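Local atomic coordinates of phosphatidylserine synthase (Haemophilus influenzae, PDB entry 3HSI), a protein that belongs to the phospholipase D superfamily, with that family's active-site motif and a PLD-like domain. Residues A57-I69 and A157-K169. Numbering follows the deposited sequence.
Sequences ALYWQKDEAGQEI and ASINNVYLHQFEK
The carboxylate of Asp63 and the amide of Asn161 lie stacked, their planes only 7° apart. Asp63 CG sits between its backbone N and carbonyl carbon (chi1 58°), turning the carboxylate toward the loop: OD2 accepts from Asn161 N at 2.8 Å, on the syn side but tilted well out of the carboxylate plane, while OD1 takes Gly66 N in an N-cap bond. Asn161 answers the same helix start, with OD1 receiving Ala65 N almost straight on at 2.9 Å and ND2 reaching Glu64 OE1 from above the carboxylate plane. Loop 157-169, after strand 151-155 and overlapping the phospholipase D motif, meets the first turn of helix 64-79. Upstream, Ile159 and Trp60 form a single beta bridge, closed by Ile159 N to Tyr59 O and Gln61 N to Ile159 O (2.8 Å). Beside it, Ile159 CG2 rests over the five-membered ring of Trp60, 3.8 Å from its centroid, and Ser158 CB sits over the centre of the Tyr59 ring. Trp60 NE1 bonds Gly66 O near its own ring plane. Farther along, Leu164 CD2 packs on Ile69 CG1 at 3.7 Å. Gln166 NE2 donates within its own amide plane to Glu68 OE1 (3.1 Å); Lys39 NZ salt-bridges that same OE1 and bonds Gln166 OE1.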
loop_
_atom_site.group_PDB
_atom_site.type_symbol
_atom_site.label_atom_id
_atom_site.label_comp_id
_atom_site.label_asym_id
_atom_site.label_seq_id
_atom_site.Cartn_x
_atom_site.Cartn_y
_atom_site.Cartn_z
ATOM N N ALA C 57 -18.851 -8.716 9.622
ATOM C CA ALA C 57 -19.059 -7.276 9.670
ATOM C C ALA C 57 -17.692 -6.649 9.906
ATOM O O ALA C 57 -16.742 -7.357 10.268
ATOM C CB ALA C 57 -20.052 -6.905 10.774
ATOM N N LEU C 58 -17.559 -5.359 9.631
ATOM C CA LEU C 58 -16.318 -4.657 9.941
ATOM C C LEU C 58 -16.115 -4.667 11.469
ATOM O O LEU C 58 -15.042 -5.033 11.973
ATOM C CB LEU C 58 -16.351 -3.228 9.428
ATOM C CG LEU C 58 -15.084 -2.381 9.741
ATOM C CD1 LEU C 58 -13.783 -3.025 9.215
ATOM C CD2 LEU C 58 -15.227 -0.920 9.207
ATOM N N TYR C 59 -17.157 -4.333 12.217
ATOM C CA TYR C 59 -17.031 -4.386 13.659
ATOM C C TYR C 59 -18.348 -4.627 14.328
ATOM O O TYR C 59 -19.397 -4.506 13.707
ATOM C CB TYR C 59 -16.368 -3.119 14.205
ATOM C CG TYR C 59 -17.071 -1.807 13.908
ATOM C CD1 TYR C 59 -17.962 -1.257 14.822
ATOM C CD2 TYR C 59 -16.796 -1.086 12.743
ATOM C CE1 TYR C 59 -18.568 -0.040 14.586
ATOM C CE2 TYR C 59 -17.403 0.133 12.491
ATOM C CZ TYR C 59 -18.293 0.650 13.417
ATOM O OH TYR C 59 -18.907 1.861 13.200
ATOM N N TRP C 60 -18.283 -4.990 15.608
ATOM C CA TRP C 60 -19.446 -5.134 16.427
ATOM C C TRP C 60 -19.087 -4.453 17.752
ATOM O O TRP C 60 -18.266 -4.941 18.529
ATOM C CB TRP C 60 -19.762 -6.610 16.591
ATOM C CG TRP C 60 -20.969 -6.922 17.378
ATOM C CD1 TRP C 60 -21.402 -6.304 18.519
ATOM C CD2 TRP C 60 -21.880 -7.998 17.133
ATOM N NE1 TRP C 60 -22.533 -6.922 18.992
ATOM C CE2 TRP C 60 -22.850 -7.963 18.157
ATOM C CE3 TRP C 60 -21.963 -8.995 16.145
ATOM C CZ2 TRP C 60 -23.901 -8.891 18.228
ATOM C CZ3 TRP C 60 -23.009 -9.922 16.217
ATOM C CH2 TRP C 60 -23.974 -9.844 17.237
ATOM N N GLN C 61 -19.708 -3.294 17.976
ATOM C CA GLN C 61 -19.295 -2.376 19.035
ATOM C C GLN C 61 -19.909 -2.730 20.386
ATOM O O GLN C 61 -21.056 -3.153 20.471
ATOM C CB GLN C 61 -19.713 -0.966 18.643
ATOM C CG GLN C 61 -19.217 0.138 19.536
ATOM C CD GLN C 61 -17.715 0.372 19.378
ATOM O OE1 GLN C 61 -17.121 0.049 18.346
ATOM N NE2 GLN C 61 -17.100 0.921 20.404
ATOM N N LYS C 62 -19.141 -2.514 21.436
ATOM C CA LYS C 62 -19.620 -2.696 22.801
ATOM C C LYS C 62 -20.727 -1.728 23.301
ATOM O O LYS C 62 -21.013 -1.717 24.492
ATOM C CB LYS C 62 -18.433 -2.591 23.755
ATOM C CG LYS C 62 -17.650 -1.299 23.573
ATOM C CD LYS C 62 -16.555 -1.124 24.616
ATOM C CE LYS C 62 -16.194 0.378 24.699
ATOM N NZ LYS C 62 -15.376 0.708 25.896
ATOM N N ASP C 63 -21.324 -0.903 22.456
ATOM C CA ASP C 63 -22.272 0.088 22.968
ATOM C C ASP C 63 -23.642 -0.570 23.218
ATOM O O ASP C 63 -23.744 -1.797 23.248
ATOM C CB ASP C 63 -22.351 1.280 22.009
ATOM C CG ASP C 63 -22.776 0.865 20.595
ATOM O OD1 ASP C 63 -23.349 -0.245 20.456
ATOM O OD2 ASP C 63 -22.570 1.653 19.636
ATOM N N GLU C 64 -24.691 0.230 23.402
ATOM C CA GLU C 64 -26.002 -0.323 23.826
ATOM C C GLU C 64 -26.694 -1.193 22.788
ATOM O O GLU C 64 -27.344 -2.175 23.141
ATOM C CB GLU C 64 -26.954 0.780 24.279
ATOM C CG GLU C 64 -26.504 1.462 25.536
ATOM C CD GLU C 64 -25.675 2.730 25.275
ATOM O OE1 GLU C 64 -24.945 2.833 24.257
ATOM O OE2 GLU C 64 -25.758 3.644 26.122
ATOM N N ALA C 65 -26.592 -0.804 21.523
ATOM C CA ALA C 65 -27.102 -1.628 20.417
ATOM C C ALA C 65 -26.317 -2.962 20.310
ATOM O O ALA C 65 -26.915 -4.047 20.208
ATOM C CB ALA C 65 -27.073 -0.847 19.091
ATOM N N GLY C 66 -24.985 -2.879 20.367
ATOM C CA GLY C 66 -24.143 -4.088 20.372
ATOM C C GLY C 66 -24.581 -5.080 21.435
ATOM O O GLY C 66 -24.637 -6.288 21.182
ATOM N N GLN C 67 -24.900 -4.555 22.619
ATOM C CA GLN C 67 -25.251 -5.338 23.767
ATOM C C GLN C 67 -26.623 -5.981 23.597
ATOM O O GLN C 67 -26.810 -7.145 23.954
ATOM C CB GLN C 67 -25.240 -4.466 25.032
ATOM C CG GLN C 67 -25.592 -5.219 26.334
ATOM C CD GLN C 67 -24.487 -6.184 26.780
ATOM O OE1 GLN C 67 -23.373 -5.763 27.107
ATOM N NE2 GLN C 67 -24.785 -7.493 26.762
ATOM N N GLU C 68 -27.576 -5.219 23.075
ATOM C CA GLU C 68 -28.915 -5.735 22.822
ATOM C C GLU C 68 -28.836 -6.875 21.802
ATOM O O GLU C 68 -29.445 -7.931 21.997
ATOM C CB GLU C 68 -29.813 -4.632 22.302
ATOM C CG GLU C 68 -31.289 -5.007 22.325
ATOM C CD GLU C 68 -32.200 -3.889 21.846
ATOM O OE1 GLU C 68 -31.744 -2.721 21.721
ATOM O OE2 GLU C 68 -33.391 -4.191 21.588
ATOM N N ILE C 69 -28.038 -6.704 20.756
ATOM C CA ILE C 69 -27.952 -7.765 19.750
ATOM C C ILE C 69 -27.268 -8.996 20.317
ATOM O O ILE C 69 -27.771 -10.117 20.141
ATOM C CB ILE C 69 -27.301 -7.317 18.413
ATOM C CG1 ILE C 69 -28.049 -6.123 17.798
ATOM C CG2 ILE C 69 -27.258 -8.478 17.417
ATOM C CD1 ILE C 69 -29.589 -6.228 17.834
ATOM N N ALA C 157 -23.758 -2.171 6.778
ATOM C CA ALA C 157 -23.810 -1.680 8.178
ATOM C C ALA C 157 -23.032 -2.571 9.134
ATOM O O ALA C 157 -23.062 -3.800 9.000
ATOM C CB ALA C 157 -25.250 -1.597 8.650
ATOM N N SER C 158 -22.346 -1.967 10.102
ATOM C CA SER C 158 -21.800 -2.731 11.246
ATOM C C SER C 158 -22.807 -2.696 12.387
ATOM O O SER C 158 -23.918 -2.188 12.201
ATOM C CB SER C 158 -20.495 -2.135 11.722
ATOM O OG SER C 158 -19.487 -2.338 10.769
ATOM N N ILE C 159 -22.438 -3.256 13.545
ATOM C CA ILE C 159 -23.325 -3.275 14.709
ATOM C C ILE C 159 -22.819 -2.232 15.695
ATOM O O ILE C 159 -21.794 -2.427 16.344
ATOM C CB ILE C 159 -23.388 -4.667 15.423
ATOM C CG1 ILE C 159 -23.690 -5.795 14.434
ATOM C CG2 ILE C 159 -24.405 -4.666 16.585
ATOM C CD1 ILE C 159 -25.142 -5.867 14.009
ATOM N N ASN C 160 -23.534 -1.114 15.766
ATOM C CA ASN C 160 -23.361 -0.109 16.835
ATOM C C ASN C 160 -24.643 0.736 16.900
ATOM O O ASN C 160 -25.556 0.506 16.108
ATOM C CB ASN C 160 -22.108 0.764 16.602
ATOM C CG ASN C 160 -22.254 1.677 15.426
ATOM O OD1 ASN C 160 -23.328 1.775 14.841
ATOM N ND2 ASN C 160 -21.170 2.367 15.062
ATOM N N ASN C 161 -24.693 1.709 17.806
ATOM C CA ASN C 161 -25.874 2.577 17.969
ATOM C C ASN C 161 -26.375 3.267 16.698
ATOM O O ASN C 161 -27.577 3.233 16.384
ATOM C CB ASN C 161 -25.623 3.645 19.058
ATOM C CG ASN C 161 -25.513 3.053 20.460
ATOM O OD1 ASN C 161 -26.004 1.960 20.738
ATOM N ND2 ASN C 161 -24.841 3.776 21.348
ATOM N N VAL C 162 -25.476 3.937 15.984
ATOM C CA VAL C 162 -25.939 4.688 14.820
ATOM C C VAL C 162 -26.483 3.818 13.678
ATOM O O VAL C 162 -27.554 4.105 13.152
ATOM C CB VAL C 162 -24.978 5.862 14.378
ATOM C CG1 VAL C 162 -24.995 6.947 15.462
ATOM C CG2 VAL C 162 -23.548 5.379 14.085
ATOM N N TYR C 163 -25.818 2.700 13.380
ATOM C CA TYR C 163 -26.293 1.822 12.306
ATOM C C TYR C 163 -27.651 1.193 12.616
ATOM O O TYR C 163 -28.413 0.862 11.692
ATOM C CB TYR C 163 -25.274 0.707 11.992
ATOM C CG TYR C 163 -24.071 1.128 11.157
ATOM C CD1 TYR C 163 -22.779 1.062 11.674
ATOM C CD2 TYR C 163 -24.234 1.570 9.845
ATOM C CE1 TYR C 163 -21.665 1.443 10.898
ATOM C CE2 TYR C 163 -23.147 1.953 9.064
ATOM C CZ TYR C 163 -21.859 1.871 9.587
ATOM O OH TYR C 163 -20.792 2.260 8.790
ATOM N N LEU C 164 -27.960 1.015 13.895
ATOM C CA LEU C 164 -29.235 0.410 14.284
ATOM C C LEU C 164 -30.266 1.420 14.827
ATOM O O LEU C 164 -31.352 1.029 15.311
ATOM C CB LEU C 164 -28.970 -0.699 15.308
ATOM C CG LEU C 164 -28.594 -2.079 14.737
ATOM C CD1 LEU C 164 -27.521 -1.991 13.695
ATOM C CD2 LEU C 164 -28.132 -2.989 15.834
ATOM N N HIS C 165 -29.927 2.715 14.722
ATOM C CA HIS C 165 -30.771 3.791 15.224
ATOM C C HIS C 165 -31.180 3.535 16.676
ATOM O O HIS C 165 -32.357 3.576 17.018
ATOM C CB HIS C 165 -32.018 3.931 14.349
ATOM C CG HIS C 165 -32.639 5.280 14.413
ATOM N ND1 HIS C 165 -33.536 5.728 13.474
ATOM C CD2 HIS C 165 -32.474 6.297 15.295
ATOM C CE1 HIS C 165 -33.911 6.958 13.785
ATOM N NE2 HIS C 165 -33.273 7.329 14.881
ATOM N N GLN C 166 -30.197 3.287 17.533
ATOM C CA GLN C 166 -30.485 3.035 18.943
ATOM C C GLN C 166 -31.170 4.211 19.656
ATOM O O GLN C 166 -32.088 3.999 20.460
ATOM C CB GLN C 166 -29.214 2.610 19.690
ATOM C CG GLN C 166 -29.473 2.015 21.091
ATOM C CD GLN C 166 -30.114 0.641 21.016
ATOM O OE1 GLN C 166 -30.307 0.093 19.927
ATOM N NE2 GLN C 166 -30.434 0.071 22.163
ATOM N N PHE C 167 -30.700 5.435 19.412
ATOM C CA PHE C 167 -31.331 6.608 20.032
ATOM C C PHE C 167 -31.857 7.532 18.944
ATOM O O PHE C 167 -32.591 7.073 18.077
ATOM C CB PHE C 167 -30.415 7.288 21.074
ATOM C CG PHE C 167 -29.916 6.324 22.141
ATOM C CD1 PHE C 167 -28.634 5.762 22.060
ATOM C CD2 PHE C 167 -30.759 5.915 23.181
ATOM C CE1 PHE C 167 -28.176 4.837 23.029
ATOM C CE2 PHE C 167 -30.322 4.987 24.171
ATOM C CZ PHE C 167 -29.029 4.451 24.097
ATOM N N GLU C 168 -31.467 8.793 18.952
ATOM C CA GLU C 168 -31.960 9.742 17.977
ATOM C C GLU C 168 -31.166 9.710 16.674
ATOM O O GLU C 168 -31.733 9.812 15.604
ATOM C CB GLU C 168 -31.999 11.151 18.576
ATOM N N LYS C 169 -29.867 9.484 16.748
ATOM C CA LYS C 169 -29.038 9.529 15.561
ATOM C C LYS C 169 -28.996 8.209 14.836
ATOM O O LYS C 169 -29.052 7.145 15.453
ATOM C CB LYS C 169 -27.617 9.987 15.911
HETATM O O HOH W 1 -19.921 -4.275 8.314
#